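Local coordinates for protein putative metallopeptidase (Shewanella baltica OS155, PDB 3IEH) that probably acts as a zinc-dependent metallocarboxypeptidase or related hydrolase of the peptidase M14 family, at residues 11-16 / 254-259; 79-84 / 258-263; 87-92 / 262-267. All blocks are in the same frame, centred on the assembly; numbering follows the deposited sequence.

Contact 1: residues 11-16 / 254-259; sequences FQWKSD and DQRVLA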
loop_
_atom_site.group_PDB
_atom_site.type_symbol
_atom_site.label_atom_id
_atom_site.label_comp_id
_atom_site.label_asym_id
_atom_site.label_seq_id
_atom_site.Cartn_x
_atom_site.Cartn_y
_atom_site.Cartn_z
ATOM N N PHE A 11 10.833 -7.329 -13.058
ATOM C CA PHE A 11 10.637 -8.514 -12.231
ATOM C C PHE A 11 9.269 -9.099 -12.502
ATOM O O PHE A 11 8.257 -8.401 -12.459
ATOM C CB PHE A 11 10.715 -8.158 -10.758
ATOM C CG PHE A 11 12.075 -7.692 -10.308
ATOM C CD1 PHE A 11 12.457 -6.362 -10.444
ATOM C CD2 PHE A 11 12.960 -8.577 -9.717
ATOM C CE1 PHE A 11 13.702 -5.942 -10.026
ATOM C CE2 PHE A 11 14.220 -8.156 -9.293
ATOM C CZ PHE A 11 14.585 -6.842 -9.442
ATOM N N GLN A 12 9.231 -10.399 -12.742
ATOM C CA GLN A 12 8.003 -11.063 -13.060
ATOM C C GLN A 12 7.993 -12.421 -12.395
ATOM O O GLN A 12 9.007 -13.105 -12.435
ATOM C CB GLN A 12 7.917 -11.213 -14.572
ATOM C CG GLN A 12 6.719 -12.021 -15.009
ATOM C CD GLN A 12 6.625 -12.118 -16.486
ATOM O OE1 GLN A 12 6.121 -11.212 -17.154
ATOM N NE2 GLN A 12 7.082 -13.235 -17.017
ATOM N N TRP A 13 6.858 -12.806 -11.800
ATOM C CA TRP A 13 6.705 -14.105 -11.111
ATOM C C TRP A 13 5.455 -14.820 -11.585
ATOM O O TRP A 13 4.511 -14.186 -12.052
ATOM C CB TRP A 13 6.574 -13.901 -9.590
ATOM C CG TRP A 13 7.781 -13.290 -8.934
ATOM C CD1 TRP A 13 8.853 -13.959 -8.432
ATOM C CD2 TRP A 13 8.038 -11.884 -8.708
ATOM N NE1 TRP A 13 9.769 -13.067 -7.912
ATOM C CE2 TRP A 13 9.297 -11.789 -8.071
ATOM C CE3 TRP A 13 7.330 -10.705 -8.994
ATOM C CZ2 TRP A 13 9.874 -10.550 -7.694
ATOM C CZ3 TRP A 13 7.907 -9.458 -8.645
ATOM C CH2 TRP A 13 9.156 -9.397 -7.983
ATOM N N LYS A 14 5.426 -16.139 -11.465
ATOM C CA LYS A 14 4.200 -16.880 -11.769
ATOM C C LYS A 14 3.477 -17.090 -10.457
ATOM O O LYS A 14 4.094 -17.420 -9.461
ATOM C CB LYS A 14 4.477 -18.220 -12.431
ATOM C CG LYS A 14 5.268 -18.120 -13.735
ATOM C CD LYS A 14 5.337 -19.474 -14.502
ATOM C CE LYS A 14 6.184 -19.340 -15.762
ATOM N NZ LYS A 14 7.490 -18.647 -15.446
ATOM N N SER A 15 2.174 -16.856 -10.456
ATOM C CA SER A 15 1.322 -17.091 -9.299
ATOM C C SER A 15 0.414 -18.252 -9.609
ATOM O O SER A 15 -0.318 -18.180 -10.564
ATOM C CB SER A 15 0.416 -15.887 -9.060
ATOM O OG SER A 15 -0.643 -16.208 -8.157
ATOM N N ASP A 16 0.418 -19.309 -8.805
ATOM C CA ASP A 16 -0.574 -20.350 -9.044
ATOM C C ASP A 16 -1.851 -20.050 -8.303
ATOM O O ASP A 16 -2.869 -20.625 -8.628
ATOM C CB ASP A 16 -0.095 -21.826 -8.929
ATOM C CG ASP A 16 0.917 -22.071 -7.848
ATOM O OD1 ASP A 16 1.563 -21.117 -7.377
ATOM O OD2 ASP A 16 1.093 -23.257 -7.497
ATOM N N ASP A 254 3.549 -16.372 -4.221
ATOM C CA ASP A 254 2.254 -16.630 -3.563
ATOM C C ASP A 254 2.289 -16.494 -2.036
ATOM O O ASP A 254 1.295 -16.090 -1.417
ATOM C CB ASP A 254 1.649 -17.959 -4.008
ATOM C CG ASP A 254 1.222 -17.936 -5.486
ATOM O OD1 ASP A 254 0.658 -16.930 -5.982
ATOM O OD2 ASP A 254 1.441 -18.944 -6.160
ATOM N N GLN A 255 3.431 -16.784 -1.432
ATOM C CA GLN A 255 3.610 -16.543 -0.005
ATOM C C GLN A 255 3.513 -15.053 0.290
ATOM O O GLN A 255 2.954 -14.645 1.326
ATOM C CB GLN A 255 4.962 -17.065 0.471
ATOM C CG GLN A 255 4.942 -18.530 0.781
ATOM C CD GLN A 255 4.183 -18.822 2.074
ATOM O OE1 GLN A 255 4.552 -18.327 3.154
ATOM N NE2 GLN A 255 3.140 -19.637 1.974
ATOM N N ARG A 256 4.049 -14.243 -0.629
ATOM C CA ARG A 256 4.000 -12.787 -0.474
ATOM C C ARG A 256 2.563 -12.289 -0.632
ATOM O O ARG A 256 2.105 -11.468 0.145
ATOM C CB ARG A 256 4.983 -12.106 -1.444
ATOM C CG ARG A 256 6.448 -12.354 -1.051
ATOM C CD ARG A 256 7.357 -12.529 -2.264
ATOM N NE ARG A 256 7.156 -11.459 -3.224
ATOM C CZ ARG A 256 7.557 -11.498 -4.494
ATOM N NH1 ARG A 256 8.209 -12.542 -4.980
ATOM N NH2 ARG A 256 7.305 -10.475 -5.287
ATOM N N VAL A 257 1.849 -12.826 -1.623
ATOM C CA VAL A 257 0.444 -12.501 -1.827
ATOM C C VAL A 257 -0.331 -12.780 -0.536
ATOM O O VAL A 257 -1.091 -11.929 -0.062
ATOM C CB VAL A 257 -0.187 -13.338 -2.961
ATOM C CG1 VAL A 257 -1.694 -13.091 -3.023
ATOM C CG2 VAL A 257 0.473 -13.051 -4.285
ATOM N N LEU A 258 -0.141 -13.972 0.027
ATOM C CA LEU A 258 -0.837 -14.377 1.270
ATOM C C LEU A 258 -0.416 -13.547 2.461
ATOM O O LEU A 258 -1.255 -13.205 3.308
ATOM C CB LEU A 258 -0.611 -15.860 1.580
ATOM C CG LEU A 258 -1.240 -16.826 0.559
ATOM C CD1 LEU A 258 -0.907 -18.250 0.930
ATOM C CD2 LEU A 258 -2.747 -16.661 0.421
ATOM N N ALA A 259 0.868 -13.212 2.528
ATOM C CA ALA A 259 1.391 -12.337 3.617
ATOM C C ALA A 259 0.781 -10.940 3.553
ATOM O O ALA A 259 0.442 -10.351 4.578
ATOM C CB ALA A 259 2.939 -12.238 3.555
HETATM O O HOH W 1 4.124 -18.154 -6.840
#

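Contact 2: residues 79-84 / 258-263; sequences ESAGPW and LANSAA. With ZN (zinc ion), chain B.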
loop_
_atom_site.group_PDB
_atom_site.type_symbol
_atom_site.label_atom_id
_atom_site.label_comp_id
_atom_site.label_asym_id
_atom_site.label_seq_id
_atom_site.Cartn_x
_atom_site.Cartn_y
_atom_site.Cartn_z
ATOM N N GLU A 79 6.765 -4.531 -7.050
ATOM C CA GLU A 79 6.287 -4.995 -5.762
ATOM C C GLU A 79 4.848 -5.457 -5.918
ATOM O O GLU A 79 3.934 -4.964 -5.251
ATOM C CB GLU A 79 6.424 -3.849 -4.784
ATOM C CG GLU A 79 7.875 -3.322 -4.770
ATOM C CD GLU A 79 8.082 -2.133 -3.867
ATOM O OE1 GLU A 79 7.098 -1.651 -3.216
ATOM O OE2 GLU A 79 9.241 -1.674 -3.820
ATOM N N SER A 80 4.681 -6.414 -6.827
ATOM C CA SER A 80 3.372 -6.806 -7.335
ATOM C C SER A 80 2.571 -7.693 -6.381
ATOM O O SER A 80 1.353 -7.796 -6.532
ATOM C CB SER A 80 3.523 -7.450 -8.717
ATOM O OG SER A 80 4.519 -8.447 -8.698
ATOM N N ALA A 81 3.225 -8.297 -5.386
ATOM C CA ALA A 81 2.488 -9.063 -4.377
ATOM C C ALA A 81 1.535 -8.152 -3.561
ATOM O O ALA A 81 0.525 -8.625 -3.037
ATOM C CB ALA A 81 3.430 -9.875 -3.470
ATOM N N GLY A 82 1.832 -6.852 -3.473
ATOM C CA GLY A 82 0.900 -5.892 -2.828
ATOM C C GLY A 82 -0.492 -5.854 -3.461
ATOM O O GLY A 82 -1.470 -6.254 -2.824
ATOM N N PRO A 83 -0.586 -5.384 -4.724
ATOM C CA PRO A 83 -1.827 -5.404 -5.503
ATOM C C PRO A 83 -2.501 -6.778 -5.569
ATOM O O PRO A 83 -3.708 -6.880 -5.279
ATOM C CB PRO A 83 -1.367 -5.005 -6.896
ATOM C CG PRO A 83 -0.122 -4.118 -6.647
ATOM C CD PRO A 83 0.515 -4.688 -5.428
ATOM N N TRP A 84 -1.754 -7.834 -5.929
ATOM C CA TRP A 84 -2.358 -9.194 -6.005
ATOM C C TRP A 84 -2.786 -9.669 -4.616
ATOM O O TRP A 84 -3.792 -10.383 -4.455
ATOM C CB TRP A 84 -1.437 -10.221 -6.682
ATOM C CG TRP A 84 -1.205 -9.954 -8.158
ATOM C CD1 TRP A 84 -0.110 -9.375 -8.720
ATOM C CD2 TRP A 84 -2.098 -10.241 -9.247
ATOM N NE1 TRP A 84 -0.252 -9.296 -10.087
ATOM C CE2 TRP A 84 -1.466 -9.825 -10.433
ATOM C CE3 TRP A 84 -3.353 -10.837 -9.338
ATOM C CZ2 TRP A 84 -2.063 -9.961 -11.688
ATOM C CZ3 TRP A 84 -3.942 -10.975 -10.595
ATOM C CH2 TRP A 84 -3.309 -10.522 -11.740
ATOM N N LEU A 258 -0.141 -13.972 0.027
ATOM C CA LEU A 258 -0.837 -14.377 1.270
ATOM C C LEU A 258 -0.416 -13.547 2.461
ATOM O O LEU A 258 -1.255 -13.205 3.308
ATOM C CB LEU A 258 -0.611 -15.860 1.580
ATOM C CG LEU A 258 -1.240 -16.826 0.559
ATOM C CD1 LEU A 258 -0.907 -18.250 0.930
ATOM C CD2 LEU A 258 -2.747 -16.661 0.421
ATOM N N ALA A 259 0.868 -13.212 2.528
ATOM C CA ALA A 259 1.391 -12.337 3.617
ATOM C C ALA A 259 0.781 -10.940 3.553
ATOM O O ALA A 259 0.442 -10.351 4.578
ATOM C CB ALA A 259 2.939 -12.238 3.555
ATOM N N ASN A 260 0.700 -10.398 2.340
ATOM C CA ASN A 260 0.117 -9.087 2.090
ATOM C C ASN A 260 -1.367 -9.087 2.458
ATOM O O ASN A 260 -1.856 -8.141 3.061
ATOM C CB ASN A 260 0.351 -8.678 0.630
ATOM C CG ASN A 260 1.727 -8.031 0.422
ATOM O OD1 ASN A 260 1.895 -6.857 0.693
ATOM N ND2 ASN A 260 2.702 -8.800 -0.049
ATOM N N SER A 261 -2.062 -10.177 2.134
ATOM C CA SER A 261 -3.466 -10.347 2.494
ATOM C C SER A 261 -3.657 -10.442 4.022
ATOM O O SER A 261 -4.627 -9.929 4.571
ATOM C CB SER A 261 -4.022 -11.613 1.841
ATOM O OG SER A 261 -5.408 -11.764 2.090
ATOM N N ALA A 262 -2.738 -11.133 4.690
ATOM C CA ALA A 262 -2.796 -11.284 6.122
ATOM C C ALA A 262 -2.576 -9.923 6.799
ATOM O O ALA A 262 -3.300 -9.589 7.731
ATOM C CB ALA A 262 -1.774 -12.313 6.603
ATOM N N ALA A 263 -1.607 -9.150 6.312
ATOM C CA ALA A 263 -1.290 -7.839 6.871
ATOM C C ALA A 263 -2.451 -6.869 6.758
ATOM O O ALA A 263 -2.712 -6.107 7.689
ATOM C CB ALA A 263 -0.051 -7.241 6.201
HETATM ZN ZN ZN B . 8.240 0.150 -2.470
HETATM O O HOH W 2 9.632 0.183 -0.633
#

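Contact 3: residues 87-92 / 262-267; sequences LHFLSE and AAMTHF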
loop_
_atom_site.group_PDB
_atom_site.type_symbol
_atom_site.label_atom_id
_atom_site.label_comp_id
_atom_site.label_asym_id
_atom_site.label_seq_id
_atom_site.Cartn_x
_atom_site.Cartn_y
_atom_site.Cartn_z
ATOM N N LEU A 87 -6.105 -8.252 -4.053
ATOM C CA LEU A 87 -7.131 -9.029 -4.734
ATOM C C LEU A 87 -7.468 -10.263 -3.915
ATOM O O LEU A 87 -8.622 -10.628 -3.798
ATOM C CB LEU A 87 -6.705 -9.477 -6.148
ATOM C CG LEU A 87 -6.924 -8.495 -7.299
ATOM C CD1 LEU A 87 -6.381 -9.094 -8.646
ATOM C CD2 LEU A 87 -8.421 -8.155 -7.418
ATOM N N HIS A 88 -6.450 -10.924 -3.378
ATOM C CA HIS A 88 -6.664 -12.104 -2.586
ATOM C C HIS A 88 -7.567 -11.785 -1.395
ATOM O O HIS A 88 -8.567 -12.468 -1.143
ATOM C CB HIS A 88 -5.353 -12.664 -2.076
ATOM C CG HIS A 88 -5.546 -13.881 -1.250
ATOM N ND1 HIS A 88 -5.765 -13.822 0.110
ATOM C CD2 HIS A 88 -5.656 -15.182 -1.599
ATOM C CE1 HIS A 88 -5.955 -15.044 0.570
ATOM N NE2 HIS A 88 -5.890 -15.888 -0.446
ATOM N N PHE A 89 -7.199 -10.731 -0.686
ATOM C CA PHE A 89 -7.947 -10.261 0.466
ATOM C C PHE A 89 -9.410 -9.952 0.143
ATOM O O PHE A 89 -10.296 -10.295 0.915
ATOM C CB PHE A 89 -7.258 -9.021 1.019
ATOM C CG PHE A 89 -8.091 -8.230 1.954
ATOM C CD1 PHE A 89 -8.135 -8.552 3.309
ATOM C CD2 PHE A 89 -8.798 -7.126 1.498
ATOM C CE1 PHE A 89 -8.874 -7.800 4.185
ATOM C CE2 PHE A 89 -9.554 -6.367 2.368
ATOM C CZ PHE A 89 -9.601 -6.709 3.720
ATOM N N LEU A 90 -9.656 -9.302 -0.990
ATOM C CA LEU A 90 -11.006 -8.932 -1.377
ATOM C C LEU A 90 -11.825 -10.148 -1.734
ATOM O O LEU A 90 -13.020 -10.195 -1.437
ATOM C CB LEU A 90 -11.010 -7.967 -2.563
ATOM C CG LEU A 90 -10.434 -6.599 -2.217
ATOM C CD1 LEU A 90 -10.215 -5.770 -3.502
ATOM C CD2 LEU A 90 -11.300 -5.880 -1.168
ATOM N N SER A 91 -11.187 -11.124 -2.373
ATOM C CA SER A 91 -11.871 -12.338 -2.779
ATOM C C SER A 91 -12.426 -13.026 -1.536
ATOM O O SER A 91 -13.470 -13.654 -1.584
ATOM C CB SER A 91 -10.948 -13.272 -3.558
ATOM O OG SER A 91 -10.028 -13.905 -2.694
ATOM N N GLU A 92 -11.740 -12.859 -0.414
ATOM C CA GLU A 92 -12.177 -13.438 0.836
ATOM C C GLU A 92 -13.094 -12.531 1.672
ATOM O O GLU A 92 -13.447 -12.904 2.797
ATOM C CB GLU A 92 -10.962 -13.864 1.656
ATOM C CG GLU A 92 -10.187 -15.024 1.026
ATOM C CD GLU A 92 -9.099 -15.592 1.942
ATOM O OE1 GLU A 92 -8.524 -14.823 2.758
ATOM O OE2 GLU A 92 -8.813 -16.813 1.829
ATOM N N ALA A 262 -2.738 -11.133 4.690
ATOM C CA ALA A 262 -2.796 -11.284 6.122
ATOM C C ALA A 262 -2.576 -9.923 6.799
ATOM O O ALA A 262 -3.300 -9.589 7.731
ATOM C CB ALA A 262 -1.774 -12.313 6.603
ATOM N N ALA A 263 -1.607 -9.150 6.312
ATOM C CA ALA A 263 -1.290 -7.839 6.871
ATOM C C ALA A 263 -2.451 -6.869 6.758
ATOM O O ALA A 263 -2.712 -6.107 7.689
ATOM C CB ALA A 263 -0.051 -7.241 6.201
HETATM N N MSE A 264 -3.112 -6.862 5.603
HETATM C CA MSE A 264 -4.324 -6.069 5.407
HETATM C C MSE A 264 -5.438 -6.482 6.378
HETATM O O MSE A 264 -6.129 -5.628 6.923
HETATM C CB MSE A 264 -4.818 -6.216 3.987
HETATM C CG MSE A 264 -3.936 -5.504 2.992
HETATM SE SE MSE A 264 -4.290 -6.081 1.194
HETATM C CE MSE A 264 -2.550 -5.572 0.568
ATOM N N THR A 265 -5.606 -7.789 6.583
ATOM C CA THR A 265 -6.587 -8.285 7.499
ATOM C C THR A 265 -6.304 -7.838 8.922
ATOM O O THR A 265 -7.197 -7.355 9.635
ATOM C CB THR A 265 -6.662 -9.832 7.434
ATOM O OG1 THR A 265 -7.267 -10.190 6.195
ATOM C CG2 THR A 265 -7.549 -10.379 8.547
ATOM N N HIS A 266 -5.060 -8.017 9.335
ATOM C CA HIS A 266 -4.630 -7.609 10.659
ATOM C C HIS A 266 -4.724 -6.090 10.853
ATOM O O HIS A 266 -5.108 -5.628 11.927
ATOM C CB HIS A 266 -3.214 -8.129 10.953
ATOM C CG HIS A 266 -3.186 -9.568 11.374
ATOM N ND1 HIS A 266 -3.411 -10.605 10.492
ATOM C CD2 HIS A 266 -2.975 -10.140 12.581
ATOM C CE1 HIS A 266 -3.335 -11.752 11.138
ATOM N NE2 HIS A 266 -3.053 -11.499 12.401
ATOM N N PHE A 267 -4.359 -5.329 9.822
ATOM C CA PHE A 267 -4.448 -3.881 9.859
ATOM C C PHE A 267 -5.888 -3.459 10.197
ATOM O O PHE A 267 -6.092 -2.659 11.108
ATOM C CB PHE A 267 -4.018 -3.300 8.516
ATOM C CG PHE A 267 -4.323 -1.830 8.350
ATOM C CD1 PHE A 267 -3.566 -0.867 8.998
ATOM C CD2 PHE A 267 -5.351 -1.409 7.522
ATOM C CE1 PHE A 267 -3.823 0.507 8.821
ATOM C CE2 PHE A 267 -5.609 -0.049 7.344
ATOM C CZ PHE A 267 -4.835 0.908 7.994
#

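Contact 1: residues 11-16 / 254-259
W13 and R256 meet in a cation-pi contact. CZ of R256 lies 4.1 Å from the centroid of the six-membered ring of W13, only 15° off the ring normal. The guanidinium stands almost upright on this face, the two planes 79° apart. NH1 lies over CE2 of W13 at 3.4 Å, and NH2 reaches the far rim. R256 NE also forms a salt bridge with E171, and NH1 bonds to Q251 O. With an alanine here instead of W13, the guanidinium would keep these bonds but is likely to lose the aromatic face it stands on, leaving a gap beside NH1 and NH2.

The hydrogen bonds gather on the carboxylate of D254, and each oxygen uses its syn lone pair. S15 OG donates to OD1 at 2.6 Å; a chi1 of 166°, with OG opposite the backbone N, carries it there. The backbone N of D16 donates to OD2 at 2.9 Å.

A water links the backbones: it donates to K14 O at 2.7 Å and accepts from D254 N at 3.2 Å.

Together these contacts tie the short strand 14-15, which pairs antiparallel with strand 20-21, to the first turns of helix 253-271. On the same helix, R256 packs on A81 and V257 on H88, both of helix 81-91.

Contact 2: residues 79-84 / 258-263
The side-chain amide of N260 rests against A81 and G82, in the N-terminal part of helix 81-91. Its CG is anti to the carbonyl carbon (chi1 -84°), and the group reaches across with its two ends over different residues. ND2 lies 3.7 Å from CB of A81. OD1 lies 3.8 Å from CA of G82. CA of G82 and CA of N260 are 5.9 Å apart, the closest backbone approach. A CB on G82 would point away from N260, toward P83 CD of its own helix. The two segments meet by van der Waals contact, without a hydrogen bond between them. The buried ND2 is satisfied by R256 O, one turn back in its own helix, and by OG1 of T247 on strand 242-248.

E79 takes a different direction. Its chain is extended beyond CG and ends at the zinc ion. OE1 binds the metal at 2.3 Å and OE2 at 2.5 Å, so the carboxylate is bidentate. A water sits at 2.3 Å from the zinc. E171 N also donates to OE1, which should help fix the carboxylate.

H76 and H170 complete the protein ligands. H76 and E79 form the HxxE element, and with the later histidine they make the zinc site characteristic of M14 peptidases.

Contact 3: residues 87-92 / 262-267
F89 and M264 mark the closest backbone approach, their CA atoms 7.4 Å apart, where the last turns of helix 81-91 meet the second half of helix 253-271. F89 takes part in both side-chain contacts, with M264 and T265. Its CG is anti to the backbone N (chi1 164°), which sends the ring across to the other helix.

M264, a selenomethionine, sets its CB over one face of this ring, toward the rim. This CB lies 4.1 Å from CD1 of F89. The chain then runs on extended, and SE passes near CB of F89. SE is 5.0 Å from the ring centroid of F89 and 35° off the normal, an oblique Met-aromatic contact.

T265 comes from another direction. Its OG1 lies in the plane of the F89 ring, at the edge, 3.4 Å from CD1. This is a contact of a polar atom with ring CH groups. The hydroxyl has its polar partner in its own helix, S261 O, and so is held while it borders the ring.

Two side chains bond back to their own helices. S91 OG donates to H88 O at 2.6 Å. That carbonyl also accepts from E92 N at 3.3 Å, where the chain leaves the helix. H266 ND1 donates to A262 O at 2.9 Å, from above the carbonyl plane, and the same oxygen accepts H266 N.

The F89 side chain also touches L97 in a loop, and S261 and L268 on helix 253-271. L87 and L90 turn to helix 25-39, where they pack on F28, L31, M36 and L39. A262, H266 and F267 touch helix 191-201. Helix 81-91 thus joins helix 25-39 to helix 253-271, which in turn packs on helix 191-201.

How the contacts relate
All three contacts use helix 253-271, taken from its start in contact 1 to its second half in contact 3. Contacts 2 and 3 share helix 81-91 as partner. The centre of contact 2 is about 8 Å from the centres of both other contacts, which are themselves about 14 Å apart. R256 CB packs on A81 CB at 3.4 Å, joining the first two. S261 OG and H88 ND1, 2.9 Å apart in a probable hydrogen bond, join the last two. Contact 2 carries one zinc ligand, E79; H76 and H170 lie outside the contacts. The side chain of R256 is about 7 Å from that of E79, and that of M264 about 11 Å from it.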